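Local coordinates for protein condensin complex subunit 3 (Schizosaccharomyces pombe, PDB 5OQR) that acts as a regulatory subunit of condensin, the complex required to convert interphase chromatin into condensed, mitotic-like chromosomes, at residues Asn641-Ala646 with His704-His709; Ala652-Leu657 with Gly724-Phe729; Ser414-Phe419 with Asn472-Leu477; Glu335-Thr340 with Met375-Gly380; Ile569-Leu574 with Glu602-Pro607. All coordinates share one frame; numbering follows the deposited sequence.

Contact 1 of 5, residues Asn641-Ala646 with His704-His709; sequences NQWRIA and HNVHLH
Gln642 meets Val706 mainly through its backbone: the CG1 methyl of Val706 rests 3.4 Å from Gln642 O, a carbonyl that also takes the helical bond from Ala646 N. The amide of Gln642 is engaged elsewhere, its NE2 donating to the carbonyls of Trp682 and Asp684. Trp643 carries most of the contact. A chi1 of -170°, with CG trans to the main-chain nitrogen, carries its indole over the imidazole of His709 in an offset stack, the centroids of the six-membered ring and the imidazole 3.9 Å apart and the planes only 10° from parallel. His709 CG and Trp643 CZ2 are 3.5 Å apart within this overlap. The far rim of the indole reaches the turn before the second helix, where His704 O lies at the ring edge, 3.3 Å from Trp643 CZ3, and His704 CB packs beside the same atom. Ala646 completes the row: its CB touches Val706 CG1 at 3.4 Å and comes within 4.0 Å of His709 ND1. Asn705, the N-cap of the second helix, accepts from Leu708 N on an in-plane lone pair of OD1, and more weakly from His707 N. Helix 639-661 thus packs on the start of helix 706-717, the next but one in the chain with helix 669-682 between, the layered stacking of a HEAT-repeat alpha-solenoid; residues 705-743 form HEAT 9.

Contact 2 of 5, residues Ala652-Leu657 with Gly724-Phe729; sequences ALLSLL and GKERKF
The phenyl ring of Phe729 meets Leu653 at its edge: Leu653 CD2 lies near the ring plane, 3.7 Å from Phe729 CE1, the two side chains crossing at about a right angle. Phe729 CG lies trans to the backbone N (chi1 179°), which brings the ring edge to Leu653. Leu657 CD1 approaches the ring more loosely, 4.3 Å from Phe729 CD1, and Ile672 of helix 669-682 also touches the phenyl group. The carboxylate of Glu726 sits at the end of an extended chain whose methylene does most of the packing, with Glu726 CG 3.8 Å from Leu657 CD1 and 3.9 Å from Leu654 CD2. Its OE2 accepts a weak hydrogen bond from Ser722 N. The aliphatic part of Lys725 brushes Leu657, CE to CD2 at 4.3 Å. The segment axes run roughly antiparallel (150°), 11.4 Å apart at their closest, and side chains alone span the gap, without a hydrogen bond. Leucines of helix 639-661 here face helix 725-736 in the packing of the HEAT-type solenoid; residues 724-729 belong to HEAT 9.

Contact 3 of 5, residues Ser414-Phe419 with Asn472-Leu477; sequences SSENDF and NITSSL
In this part of the alpha-solenoid, the first turn of helix 416-434 is tied to the loop that joins helices 457-471 and 480-495, chiefly through one carboxylate. Glu416 OE2 accepts twice from Thr474, from OG1 at 2.8 Å and from the backbone N at 3.1 Å. Both donors come on the syn side, the hydroxyl 18° and the amide 32° out of the carboxylate plane, so two bonds fix this oxygen. The threonine hydroxyl stands between its own N and carbonyl carbon (chi1 46°), which brings it round beside the amide. Glu416 OE1 lies 3.5 Å from Ile473 CB, and the methylenes of the glutamate run along Ile473 CG2. The loop precedes HEAT 7 (481-519), while residues 414-418 are the end of HEAT 6, so the contact ties successive layers of the solenoid; Arg410 and Ile406 of helix 399-412 back the same helix start. Phe419 supplies the apolar part: Ile473 CG2 sits at the ring edge, 4.1 Å from Phe419 CD1, while Asn472 CB lies 3.9 Å from Phe419 CE1. The loop also meets another protein chain of the assembly: a basic side chain of that chain hydrogen-bonds to Ile473 O, and an apolar one packs on Thr474.

Contact 4 of 5, residues Glu335-Thr340 with Met375-Gly380; sequences EVVQLT and MVDEIG
Val336 O is gripped twice by Thr340, whose OG1 donates at 2.7 Å while its backbone N makes the ordinary helical bond. The two donors reach the carbonyl from opposite faces of its plane, the hydroxyl standing 38° out of it. This pins the first turn of helix 336-348, and from that turn the CB of Val336 is directed toward the other segment. Its two methyls do different work. CG1 touches the thioether end of Met375, 3.4 Å from Met375 CE and 3.9 Å from Met375 SD; the bend of the methionine at chi3 (74°) helps bring the methyl end to it. CG2 instead lies on the backbone of Gly380, 3.4 Å from Gly380 CA. Lacking a side chain, this glycine lets the backbones draw close, its CA only 5.0 Å from Val337 CA. Val337 CG2 packs 3.8 Å from Gly380 CA. Asp377 is the N-cap of helix 378-394 and centre of an inverse gamma turn; Asp377 OD2 lies 3.9 Å from both Val336 CG2 and Val337 CG2. Glu335 OE1 stands 4.8 Å from Asp377 OD2, two like charges that would probably repel mildly if both are ionised. Outside the segments, Lys383 NZ hydrogen-bonds to Val337 O. The starts of two helices, separated in the chain by helix 356-372, are thus packed together in the repeated layers of an alpha-solenoid; residues 379-418 form HEAT 6.

Contact 5 of 5, residues Ile569-Leu574 with Glu602-Pro607; sequences ILFEAL and ELFLKP
Aromatic stacking comes first: Phe571 and Phe604 overlap in an offset stack, centroids 4.5 Å apart and planes 24° from parallel. Phe604 CE1 lies over one face of the Phe571 ring toward its rim, 3.5 Å from Phe571 CZ. Each phenylalanine keeps CG beside its own backbone N (chi1 -74° in both), and each ring extends into the gap between the helices. The axes of the two segments run nearly parallel (7°), 11.5 Å apart at their closest, as expected in an alpha-solenoid for helices 563-574 and 601-613, which are next but one in the chain; helix 580-597 lies between them in sequence and touches Leu570, Leu574 and Phe604. Aliphatic contacts frame the stack. Leu603 CG sits at the edge of the Phe571 ring, 3.7 Å from CZ, and Pro607 CG approaches Phe571 CE1 to 3.7 Å. Leu570 CB packs 3.9 Å from Phe604 CE1, crossing that side chain at about a right angle. Pro607 also marks a kink: its nitrogen, lacking a hydrogen, gives no helical hydrogen bond to the turn before.

All five contacts are partly buried, and they fall into two groups. Contacts 1 and 2 share helix 639-661 and join it to the two successive helices of HEAT 9; contact 5 adjoins both, with Leu605 packed on Arg644 and Ile645, and Lys606 on Ala652 and Ser655. Contacts 3 and 4, with centres about 22 Å apart, lie farther from the chain's centre. The chemistry differs with place: contacts 1, 2 and 5 join helix to helix by aromatic stacks or leucine packing, whereas contact 3 binds a loop through a carboxylate, adds a phenylalanine edge and adjoins the other protein. Contact 4 brings two helix starts together over a glycine.

Contact 1 of 5, residues Asn641-Ala646 with His704-His709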
# COMPACT_ATOMS: atom_id res chain seq x y z
N ASN A 641 -7.27 24.84 2.97
CA ASN A 641 -6.07 24.08 3.30
C ASN A 641 -5.03 24.18 2.19
O ASN A 641 -3.83 24.27 2.47
CB ASN A 641 -6.43 22.62 3.56
CG ASN A 641 -7.18 22.42 4.85
OD1 ASN A 641 -7.20 23.30 5.71
ND2 ASN A 641 -7.78 21.25 5.01
N GLN A 642 -5.47 24.18 0.93
CA GLN A 642 -4.54 24.38 -0.17
C GLN A 642 -3.91 25.76 -0.10
O GLN A 642 -2.73 25.93 -0.41
CB GLN A 642 -5.26 24.18 -1.50
CG GLN A 642 -5.84 22.79 -1.68
CD GLN A 642 -6.36 22.54 -3.09
OE1 GLN A 642 -7.27 23.21 -3.55
NE2 GLN A 642 -5.77 21.57 -3.77
N TRP A 643 -4.68 26.76 0.33
CA TRP A 643 -4.15 28.11 0.45
C TRP A 643 -3.03 28.17 1.48
O TRP A 643 -2.00 28.80 1.26
CB TRP A 643 -5.27 29.08 0.82
CG TRP A 643 -4.89 30.52 0.74
CD1 TRP A 643 -4.28 31.26 1.70
CD2 TRP A 643 -5.12 31.41 -0.36
NE1 TRP A 643 -4.10 32.55 1.27
CE2 TRP A 643 -4.61 32.67 0.01
CE3 TRP A 643 -5.70 31.27 -1.63
CZ2 TRP A 643 -4.66 33.77 -0.84
CZ3 TRP A 643 -5.75 32.36 -2.46
CH2 TRP A 643 -5.23 33.60 -2.07
N ARG A 644 -3.23 27.52 2.63
CA ARG A 644 -2.20 27.51 3.67
C ARG A 644 -0.91 26.87 3.18
O ARG A 644 0.18 27.26 3.61
CB ARG A 644 -2.71 26.77 4.91
CG ARG A 644 -3.92 27.40 5.56
CD ARG A 644 -4.32 26.63 6.81
NE ARG A 644 -5.54 27.15 7.42
CZ ARG A 644 -6.76 26.63 7.26
NH1 ARG A 644 -6.95 25.56 6.51
NH2 ARG A 644 -7.79 27.19 7.87
N ILE A 645 -1.01 25.89 2.29
CA ILE A 645 0.19 25.21 1.80
C ILE A 645 0.94 26.11 0.82
O ILE A 645 2.18 26.16 0.83
CB ILE A 645 -0.19 23.86 1.16
CG1 ILE A 645 -0.85 22.96 2.21
CG2 ILE A 645 1.05 23.17 0.58
CD1 ILE A 645 -1.48 21.71 1.64
N ALA A 646 0.22 26.83 -0.03
CA ALA A 646 0.86 27.77 -0.94
C ALA A 646 1.50 28.93 -0.17
O ALA A 646 2.47 29.53 -0.66
CB ALA A 646 -0.15 28.30 -1.95
N HIS A 704 -9.86 33.35 -4.49
CA HIS A 704 -8.65 33.53 -5.27
C HIS A 704 -8.00 32.18 -5.56
O HIS A 704 -7.98 31.30 -4.70
CB HIS A 704 -7.67 34.45 -4.55
CG HIS A 704 -8.22 35.82 -4.29
ND1 HIS A 704 -8.38 36.75 -5.30
CD2 HIS A 704 -8.66 36.41 -3.16
CE1 HIS A 704 -8.89 37.86 -4.79
NE2 HIS A 704 -9.07 37.68 -3.49
N ASN A 705 -7.50 32.03 -6.78
CA ASN A 705 -6.86 30.79 -7.18
C ASN A 705 -5.57 30.59 -6.40
O ASN A 705 -4.74 31.50 -6.31
CB ASN A 705 -6.59 30.81 -8.68
CG ASN A 705 -6.11 29.48 -9.20
OD1 ASN A 705 -4.91 29.25 -9.33
ND2 ASN A 705 -7.04 28.58 -9.50
N VAL A 706 -5.40 29.40 -5.83
CA VAL A 706 -4.23 29.12 -5.01
C VAL A 706 -2.96 29.18 -5.85
O VAL A 706 -1.91 29.65 -5.40
CB VAL A 706 -4.37 27.76 -4.30
CG1 VAL A 706 -3.14 27.46 -3.45
CG2 VAL A 706 -5.62 27.74 -3.44
N HIS A 707 -3.04 28.69 -7.09
CA HIS A 707 -1.85 28.66 -7.93
C HIS A 707 -1.46 30.06 -8.40
O HIS A 707 -0.27 30.38 -8.47
CB HIS A 707 -2.08 27.74 -9.13
CG HIS A 707 -1.70 26.31 -8.87
ND1 HIS A 707 -1.84 25.32 -9.82
CD2 HIS A 707 -1.18 25.71 -7.78
CE1 HIS A 707 -1.42 24.17 -9.32
NE2 HIS A 707 -1.02 24.38 -8.09
N LEU A 708 -2.44 30.90 -8.71
CA LEU A 708 -2.11 32.29 -9.02
C LEU A 708 -1.63 33.02 -7.77
O LEU A 708 -0.78 33.91 -7.87
CB LEU A 708 -3.32 33.00 -9.62
CG LEU A 708 -3.01 34.29 -10.38
CD1 LEU A 708 -2.15 34.01 -11.61
CD2 LEU A 708 -4.29 34.99 -10.78
N HIS A 709 -2.15 32.65 -6.60
CA HIS A 709 -1.60 33.16 -5.36
C HIS A 709 -0.18 32.66 -5.15
O HIS A 709 0.67 33.39 -4.63
CB HIS A 709 -2.49 32.75 -4.18
CG HIS A 709 -1.88 33.01 -2.84
ND1 HIS A 709 -1.58 32.00 -1.96
CD2 HIS A 709 -1.50 34.16 -2.24
CE1 HIS A 709 -1.05 32.51 -0.86
NE2 HIS A 709 -0.99 33.83 -1.01

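Contact 2 of 5, residues Ala652-Leu657 with Gly724-Phe729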
# COMPACT_ATOMS: atom_id res chain seq x y z
N ALA A 652 9.24 26.40 2.56
CA ALA A 652 9.49 24.98 2.76
C ALA A 652 10.39 24.43 1.66
O ALA A 652 11.33 23.67 1.94
CB ALA A 652 8.16 24.21 2.79
N LEU A 653 10.13 24.80 0.41
CA LEU A 653 10.91 24.27 -0.70
C LEU A 653 12.33 24.81 -0.69
O LEU A 653 13.28 24.09 -1.02
CB LEU A 653 10.21 24.59 -2.02
CG LEU A 653 10.70 23.85 -3.26
CD1 LEU A 653 10.47 22.35 -3.13
CD2 LEU A 653 9.99 24.39 -4.49
N LEU A 654 12.50 26.08 -0.32
CA LEU A 654 13.85 26.63 -0.22
C LEU A 654 14.64 25.95 0.88
O LEU A 654 15.83 25.65 0.70
CB LEU A 654 13.77 28.14 0.04
CG LEU A 654 13.27 29.01 -1.12
CD1 LEU A 654 13.20 30.46 -0.69
CD2 LEU A 654 14.16 28.86 -2.34
N SER A 655 14.01 25.69 2.03
CA SER A 655 14.70 24.99 3.11
C SER A 655 15.15 23.61 2.66
O SER A 655 16.23 23.14 3.03
CB SER A 655 13.79 24.89 4.33
OG SER A 655 13.62 26.15 4.94
N LEU A 656 14.33 22.93 1.85
CA LEU A 656 14.70 21.61 1.37
C LEU A 656 15.87 21.68 0.39
O LEU A 656 16.70 20.77 0.36
CB LEU A 656 13.50 20.94 0.71
CG LEU A 656 12.43 20.43 1.69
CD1 LEU A 656 11.16 20.05 0.94
CD2 LEU A 656 12.95 19.26 2.50
N LEU A 657 15.95 22.75 -0.40
CA LEU A 657 17.08 22.90 -1.32
C LEU A 657 18.40 22.96 -0.56
O LEU A 657 19.37 22.30 -0.92
CB LEU A 657 16.89 24.14 -2.19
CG LEU A 657 16.01 23.98 -3.43
CD1 LEU A 657 15.81 25.33 -4.10
CD2 LEU A 657 16.62 23.00 -4.42
N GLY A 724 21.51 31.09 -9.47
CA GLY A 724 21.97 29.75 -9.75
C GLY A 724 20.78 28.85 -9.98
O GLY A 724 19.73 29.33 -10.43
N LYS A 725 20.90 27.56 -9.68
CA LYS A 725 19.75 26.67 -9.81
C LYS A 725 18.59 27.14 -8.95
O LYS A 725 17.43 27.04 -9.36
CB LYS A 725 20.14 25.24 -9.42
CG LYS A 725 18.99 24.24 -9.53
CD LYS A 725 19.13 23.10 -8.54
CE LYS A 725 17.86 22.27 -8.48
NZ LYS A 725 17.45 21.76 -9.82
N GLU A 726 18.88 27.67 -7.76
CA GLU A 726 17.83 28.03 -6.82
C GLU A 726 16.86 29.02 -7.45
O GLU A 726 15.68 28.73 -7.64
CB GLU A 726 18.45 28.59 -5.55
CG GLU A 726 17.51 28.68 -4.36
CD GLU A 726 18.26 28.78 -3.04
OE1 GLU A 726 19.13 27.92 -2.78
OE2 GLU A 726 17.99 29.72 -2.27
N ARG A 727 17.36 30.21 -7.80
CA ARG A 727 16.51 31.20 -8.46
C ARG A 727 15.99 30.67 -9.79
O ARG A 727 14.83 30.90 -10.15
CB ARG A 727 17.28 32.50 -8.65
CG ARG A 727 16.40 33.72 -8.85
CD ARG A 727 17.24 34.99 -8.91
NE ARG A 727 17.50 35.56 -7.59
CZ ARG A 727 18.45 36.45 -7.33
NH1 ARG A 727 19.25 36.87 -8.29
NH2 ARG A 727 18.60 36.91 -6.10
N LYS A 728 16.83 29.95 -10.53
CA LYS A 728 16.37 29.28 -11.75
C LYS A 728 15.21 28.34 -11.45
O LYS A 728 14.20 28.33 -12.16
CB LYS A 728 17.51 28.50 -12.39
CG LYS A 728 18.24 29.23 -13.51
CD LYS A 728 18.85 28.25 -14.51
CE LYS A 728 17.77 27.52 -15.30
NZ LYS A 728 18.30 26.89 -16.55
N PHE A 729 15.35 27.53 -10.40
CA PHE A 729 14.37 26.48 -10.13
C PHE A 729 13.03 27.08 -9.71
O PHE A 729 11.97 26.58 -10.12
CB PHE A 729 14.89 25.53 -9.06
CG PHE A 729 13.93 24.44 -8.71
CD1 PHE A 729 13.29 24.43 -7.49
CD2 PHE A 729 13.64 23.44 -9.62
CE1 PHE A 729 12.39 23.44 -7.17
CE2 PHE A 729 12.74 22.44 -9.31
CZ PHE A 729 12.11 22.44 -8.09

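Contact 3 of 5, residues Ser414-Phe419 with Asn472-Leu477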
# COMPACT_ATOMS: atom_id res chain seq x y z
N SER A 414 -26.23 -2.09 32.51
CA SER A 414 -27.32 -1.27 32.01
C SER A 414 -26.90 0.16 31.74
O SER A 414 -27.54 0.84 30.94
CB SER A 414 -28.48 -1.29 33.01
OG SER A 414 -28.03 -0.98 34.32
N SER A 415 -25.83 0.64 32.38
CA SER A 415 -25.39 2.01 32.20
C SER A 415 -23.94 2.12 32.66
O SER A 415 -23.38 1.20 33.25
CB SER A 415 -26.28 2.99 32.98
OG SER A 415 -26.20 2.75 34.37
N GLU A 416 -23.34 3.28 32.36
CA GLU A 416 -21.97 3.52 32.80
C GLU A 416 -21.85 3.50 34.31
O GLU A 416 -20.82 3.07 34.85
CB GLU A 416 -21.47 4.86 32.26
CG GLU A 416 -21.20 4.89 30.77
CD GLU A 416 -20.46 6.14 30.34
OE1 GLU A 416 -20.18 6.99 31.22
OE2 GLU A 416 -20.15 6.27 29.14
N ASN A 417 -22.88 3.95 35.02
CA ASN A 417 -22.81 4.02 36.47
C ASN A 417 -22.73 2.62 37.08
O ASN A 417 -21.89 2.36 37.95
CB ASN A 417 -24.01 4.79 37.02
CG ASN A 417 -23.78 5.28 38.44
OD1 ASN A 417 -24.47 4.86 39.37
ND2 ASN A 417 -22.81 6.16 38.61
N ASP A 418 -23.60 1.72 36.64
CA ASP A 418 -23.52 0.34 37.11
C ASP A 418 -22.20 -0.30 36.73
O ASP A 418 -21.68 -1.15 37.46
CB ASP A 418 -24.68 -0.48 36.53
CG ASP A 418 -26.04 0.07 36.93
OD1 ASP A 418 -27.01 -0.16 36.18
OD2 ASP A 418 -26.12 0.74 37.97
N PHE A 419 -21.63 0.10 35.58
CA PHE A 419 -20.35 -0.45 35.16
C PHE A 419 -19.22 0.04 36.06
O PHE A 419 -18.32 -0.74 36.41
CB PHE A 419 -20.08 -0.08 33.70
CG PHE A 419 -18.68 -0.37 33.25
CD1 PHE A 419 -17.77 0.66 33.08
CD2 PHE A 419 -18.28 -1.67 32.99
CE1 PHE A 419 -16.49 0.40 32.66
CE2 PHE A 419 -17.00 -1.94 32.57
CZ PHE A 419 -16.10 -0.90 32.40
N ASN A 472 -13.69 2.85 28.88
CA ASN A 472 -15.03 2.42 28.47
C ASN A 472 -16.13 3.36 28.96
O ASN A 472 -17.31 2.99 28.90
CB ASN A 472 -15.29 1.00 28.97
CG ASN A 472 -14.67 -0.05 28.08
OD1 ASN A 472 -13.57 -0.52 28.34
ND2 ASN A 472 -15.37 -0.41 27.02
N ILE A 473 -15.79 4.55 29.44
CA ILE A 473 -16.78 5.56 29.79
C ILE A 473 -16.44 6.84 29.03
O ILE A 473 -15.30 7.06 28.62
CB ILE A 473 -16.85 5.82 31.31
CG1 ILE A 473 -15.48 6.17 31.87
CG2 ILE A 473 -17.41 4.60 32.01
CD1 ILE A 473 -15.53 6.75 33.26
N THR A 474 -17.46 7.68 28.86
CA THR A 474 -17.36 8.85 28.00
C THR A 474 -17.56 10.18 28.71
O THR A 474 -17.14 11.21 28.17
CB THR A 474 -18.37 8.75 26.85
OG1 THR A 474 -19.65 8.36 27.37
CG2 THR A 474 -17.91 7.74 25.81
N SER A 475 -18.19 10.20 29.88
CA SER A 475 -18.42 11.44 30.60
C SER A 475 -18.22 11.20 32.09
O SER A 475 -18.31 10.07 32.58
CB SER A 475 -19.83 12.00 30.34
OG SER A 475 -20.82 11.08 30.75
N SER A 476 -17.95 12.28 32.81
CA SER A 476 -17.69 12.21 34.24
C SER A 476 -18.93 12.39 35.09
O SER A 476 -18.83 12.48 36.32
CB SER A 476 -16.64 13.26 34.63
OG SER A 476 -17.13 14.58 34.41
N LEU A 477 -20.11 12.45 34.47
CA LEU A 477 -21.33 12.67 35.21
C LEU A 477 -21.66 11.46 36.08
O LEU A 477 -21.60 10.31 35.62
CB LEU A 477 -22.48 12.95 34.25
CG LEU A 477 -23.83 13.27 34.89
CD1 LEU A 477 -23.76 14.54 35.71
CD2 LEU A 477 -24.91 13.37 33.82

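Contact 4 of 5, residues Glu335-Thr340 with Met375-Gly380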
# COMPACT_ATOMS: atom_id res chain seq x y z
N GLU A 335 -26.59 -19.46 21.86
CA GLU A 335 -27.12 -18.47 22.77
C GLU A 335 -26.07 -18.13 23.83
O GLU A 335 -25.14 -18.90 24.08
CB GLU A 335 -28.40 -18.98 23.43
CG GLU A 335 -29.46 -19.46 22.45
CD GLU A 335 -30.51 -18.40 22.17
OE1 GLU A 335 -31.27 -18.06 23.10
OE2 GLU A 335 -30.58 -17.91 21.02
N VAL A 336 -26.24 -16.97 24.45
CA VAL A 336 -25.25 -16.51 25.43
C VAL A 336 -25.10 -17.51 26.56
O VAL A 336 -24.01 -17.65 27.13
CB VAL A 336 -25.64 -15.12 25.96
CG1 VAL A 336 -25.68 -14.10 24.84
CG2 VAL A 336 -26.98 -15.18 26.66
N VAL A 337 -26.17 -18.21 26.92
CA VAL A 337 -26.09 -19.23 27.97
C VAL A 337 -25.07 -20.29 27.59
O VAL A 337 -24.17 -20.63 28.38
CB VAL A 337 -27.47 -19.84 28.23
CG1 VAL A 337 -27.38 -20.97 29.25
CG2 VAL A 337 -28.45 -18.78 28.71
N GLN A 338 -25.18 -20.84 26.38
CA GLN A 338 -24.21 -21.82 25.91
C GLN A 338 -22.84 -21.18 25.75
O GLN A 338 -21.82 -21.80 26.04
CB GLN A 338 -24.67 -22.43 24.59
CG GLN A 338 -26.12 -22.90 24.56
CD GLN A 338 -26.66 -22.99 23.15
OE1 GLN A 338 -27.55 -22.24 22.76
NE2 GLN A 338 -26.11 -23.91 22.36
N LEU A 339 -22.80 -19.93 25.27
CA LEU A 339 -21.53 -19.24 25.08
C LEU A 339 -20.80 -19.06 26.40
O LEU A 339 -19.61 -19.35 26.51
CB LEU A 339 -21.78 -17.89 24.41
CG LEU A 339 -20.54 -17.07 24.06
CD1 LEU A 339 -19.81 -17.68 22.88
CD2 LEU A 339 -20.92 -15.63 23.78
N THR A 340 -21.51 -18.58 27.42
CA THR A 340 -20.92 -18.48 28.75
C THR A 340 -20.36 -19.82 29.19
O THR A 340 -19.28 -19.90 29.78
CB THR A 340 -21.96 -17.98 29.76
OG1 THR A 340 -22.58 -16.79 29.26
CG2 THR A 340 -21.31 -17.67 31.10
N MET A 375 -28.17 -8.92 23.25
CA MET A 375 -28.80 -9.98 24.03
C MET A 375 -30.00 -9.41 24.78
O MET A 375 -29.85 -8.81 25.84
CB MET A 375 -27.79 -10.62 24.99
CG MET A 375 -26.87 -9.66 25.73
SD MET A 375 -25.47 -10.55 26.43
CE MET A 375 -24.50 -10.87 24.96
N VAL A 376 -31.19 -9.61 24.21
CA VAL A 376 -32.43 -9.36 24.92
C VAL A 376 -32.70 -10.41 25.98
O VAL A 376 -33.56 -10.21 26.84
CB VAL A 376 -33.61 -9.30 23.94
CG1 VAL A 376 -33.40 -8.20 22.92
CG2 VAL A 376 -33.81 -10.65 23.24
N ASP A 377 -31.97 -11.53 25.94
CA ASP A 377 -32.14 -12.59 26.93
C ASP A 377 -31.59 -12.15 28.28
O ASP A 377 -30.41 -12.38 28.58
CB ASP A 377 -31.43 -13.87 26.46
CG ASP A 377 -31.61 -15.02 27.43
OD1 ASP A 377 -32.59 -15.00 28.20
OD2 ASP A 377 -30.77 -15.93 27.42
N GLU A 378 -32.42 -11.48 29.07
CA GLU A 378 -32.01 -11.07 30.41
C GLU A 378 -31.35 -12.22 31.15
O GLU A 378 -30.30 -12.05 31.78
CB GLU A 378 -33.22 -10.55 31.19
CG GLU A 378 -33.71 -9.19 30.72
CD GLU A 378 -35.21 -9.01 30.88
OE1 GLU A 378 -35.96 -9.98 30.63
OE2 GLU A 378 -35.64 -7.90 31.26
N ILE A 379 -31.95 -13.42 31.07
CA ILE A 379 -31.44 -14.58 31.80
C ILE A 379 -29.97 -14.79 31.47
O ILE A 379 -29.10 -14.83 32.35
CB ILE A 379 -32.27 -15.83 31.46
CG1 ILE A 379 -33.70 -15.69 32.00
CG2 ILE A 379 -31.62 -17.09 32.03
CD1 ILE A 379 -34.70 -15.10 31.02
N GLY A 380 -29.67 -14.94 30.18
CA GLY A 380 -28.30 -15.17 29.76
C GLY A 380 -27.41 -13.97 29.95
O GLY A 380 -26.20 -14.11 30.17

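Contact 5 of 5, residues Ile569-Leu574 with Glu602-Pro607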
# COMPACT_ATOMS: atom_id res chain seq x y z
N ILE A 569 7.10 20.68 22.34
CA ILE A 569 7.38 19.25 22.41
C ILE A 569 6.96 18.56 21.12
O ILE A 569 7.57 17.57 20.71
CB ILE A 569 6.71 18.61 23.64
CG1 ILE A 569 5.18 18.63 23.51
CG2 ILE A 569 7.13 19.33 24.91
CD1 ILE A 569 4.48 17.75 24.50
N LEU A 570 5.92 19.07 20.46
CA LEU A 570 5.52 18.52 19.16
C LEU A 570 6.60 18.77 18.11
O LEU A 570 6.85 17.91 17.26
CB LEU A 570 4.19 19.12 18.72
CG LEU A 570 2.95 18.67 19.50
CD1 LEU A 570 1.75 19.52 19.15
CD2 LEU A 570 2.65 17.20 19.22
N PHE A 571 7.23 19.95 18.14
CA PHE A 571 8.35 20.21 17.25
C PHE A 571 9.53 19.30 17.58
O PHE A 571 10.08 18.63 16.70
CB PHE A 571 8.79 21.67 17.34
CG PHE A 571 7.86 22.63 16.69
CD1 PHE A 571 7.54 22.50 15.35
CD2 PHE A 571 7.31 23.69 17.40
CE1 PHE A 571 6.68 23.39 14.74
CE2 PHE A 571 6.46 24.58 16.79
CZ PHE A 571 6.14 24.43 15.46
N GLU A 572 9.92 19.27 18.85
CA GLU A 572 11.07 18.46 19.26
C GLU A 572 10.87 17.00 18.88
O GLU A 572 11.78 16.35 18.35
CB GLU A 572 11.29 18.61 20.76
CG GLU A 572 12.64 18.14 21.25
CD GLU A 572 12.87 18.45 22.71
OE1 GLU A 572 13.58 17.68 23.38
OE2 GLU A 572 12.33 19.47 23.19
N ALA A 573 9.67 16.46 19.14
CA ALA A 573 9.39 15.07 18.79
C ALA A 573 9.57 14.84 17.30
O ALA A 573 10.21 13.87 16.88
CB ALA A 573 7.97 14.70 19.22
N LEU A 574 9.01 15.73 16.48
CA LEU A 574 9.06 15.55 15.04
C LEU A 574 10.48 15.60 14.49
O LEU A 574 10.73 15.04 13.42
CB LEU A 574 8.19 16.61 14.36
CG LEU A 574 8.08 16.55 12.84
CD1 LEU A 574 7.78 15.15 12.35
CD2 LEU A 574 7.00 17.51 12.37
N GLU A 602 -0.56 26.91 9.99
CA GLU A 602 0.54 27.66 9.38
C GLU A 602 1.87 27.33 10.04
O GLU A 602 2.89 27.16 9.36
CB GLU A 602 0.26 29.16 9.47
CG GLU A 602 -1.19 29.58 9.21
CD GLU A 602 -2.06 29.52 10.45
OE1 GLU A 602 -1.52 29.61 11.58
OE2 GLU A 602 -3.29 29.36 10.31
N LEU A 603 1.88 27.24 11.37
CA LEU A 603 3.13 27.07 12.10
C LEU A 603 3.70 25.67 11.90
O LEU A 603 4.92 25.49 11.82
CB LEU A 603 2.91 27.36 13.58
CG LEU A 603 4.16 27.34 14.47
CD1 LEU A 603 5.07 28.51 14.15
CD2 LEU A 603 3.77 27.34 15.94
N PHE A 604 2.84 24.66 11.82
CA PHE A 604 3.29 23.28 11.70
C PHE A 604 3.39 22.81 10.26
O PHE A 604 4.17 21.90 9.96
CB PHE A 604 2.35 22.34 12.46
CG PHE A 604 2.50 22.41 13.95
CD1 PHE A 604 3.60 21.83 14.57
CD2 PHE A 604 1.56 23.04 14.74
CE1 PHE A 604 3.75 21.88 15.94
CE2 PHE A 604 1.71 23.11 16.10
CZ PHE A 604 2.80 22.53 16.71
N LEU A 605 2.61 23.40 9.35
CA LEU A 605 2.56 22.91 7.98
C LEU A 605 3.94 22.90 7.34
O LEU A 605 4.28 21.99 6.58
CB LEU A 605 1.58 23.76 7.17
CG LEU A 605 0.63 23.14 6.16
CD1 LEU A 605 0.16 21.74 6.53
CD2 LEU A 605 -0.58 24.06 6.02
N LYS A 606 4.76 23.92 7.63
CA LYS A 606 6.08 23.98 7.01
C LYS A 606 7.04 22.98 7.64
O LYS A 606 7.65 22.19 6.90
CB LYS A 606 6.62 25.41 7.07
CG LYS A 606 7.99 25.61 6.44
CD LYS A 606 8.77 26.69 7.15
CE LYS A 606 10.14 26.89 6.53
NZ LYS A 606 11.11 27.49 7.48
N PRO A 607 7.22 22.93 8.96
CA PRO A 607 8.04 21.85 9.54
C PRO A 607 7.59 20.46 9.15
O PRO A 607 8.43 19.56 9.00
CB PRO A 607 7.90 22.09 11.05
CG PRO A 607 7.63 23.53 11.17
CD PRO A 607 6.82 23.91 9.99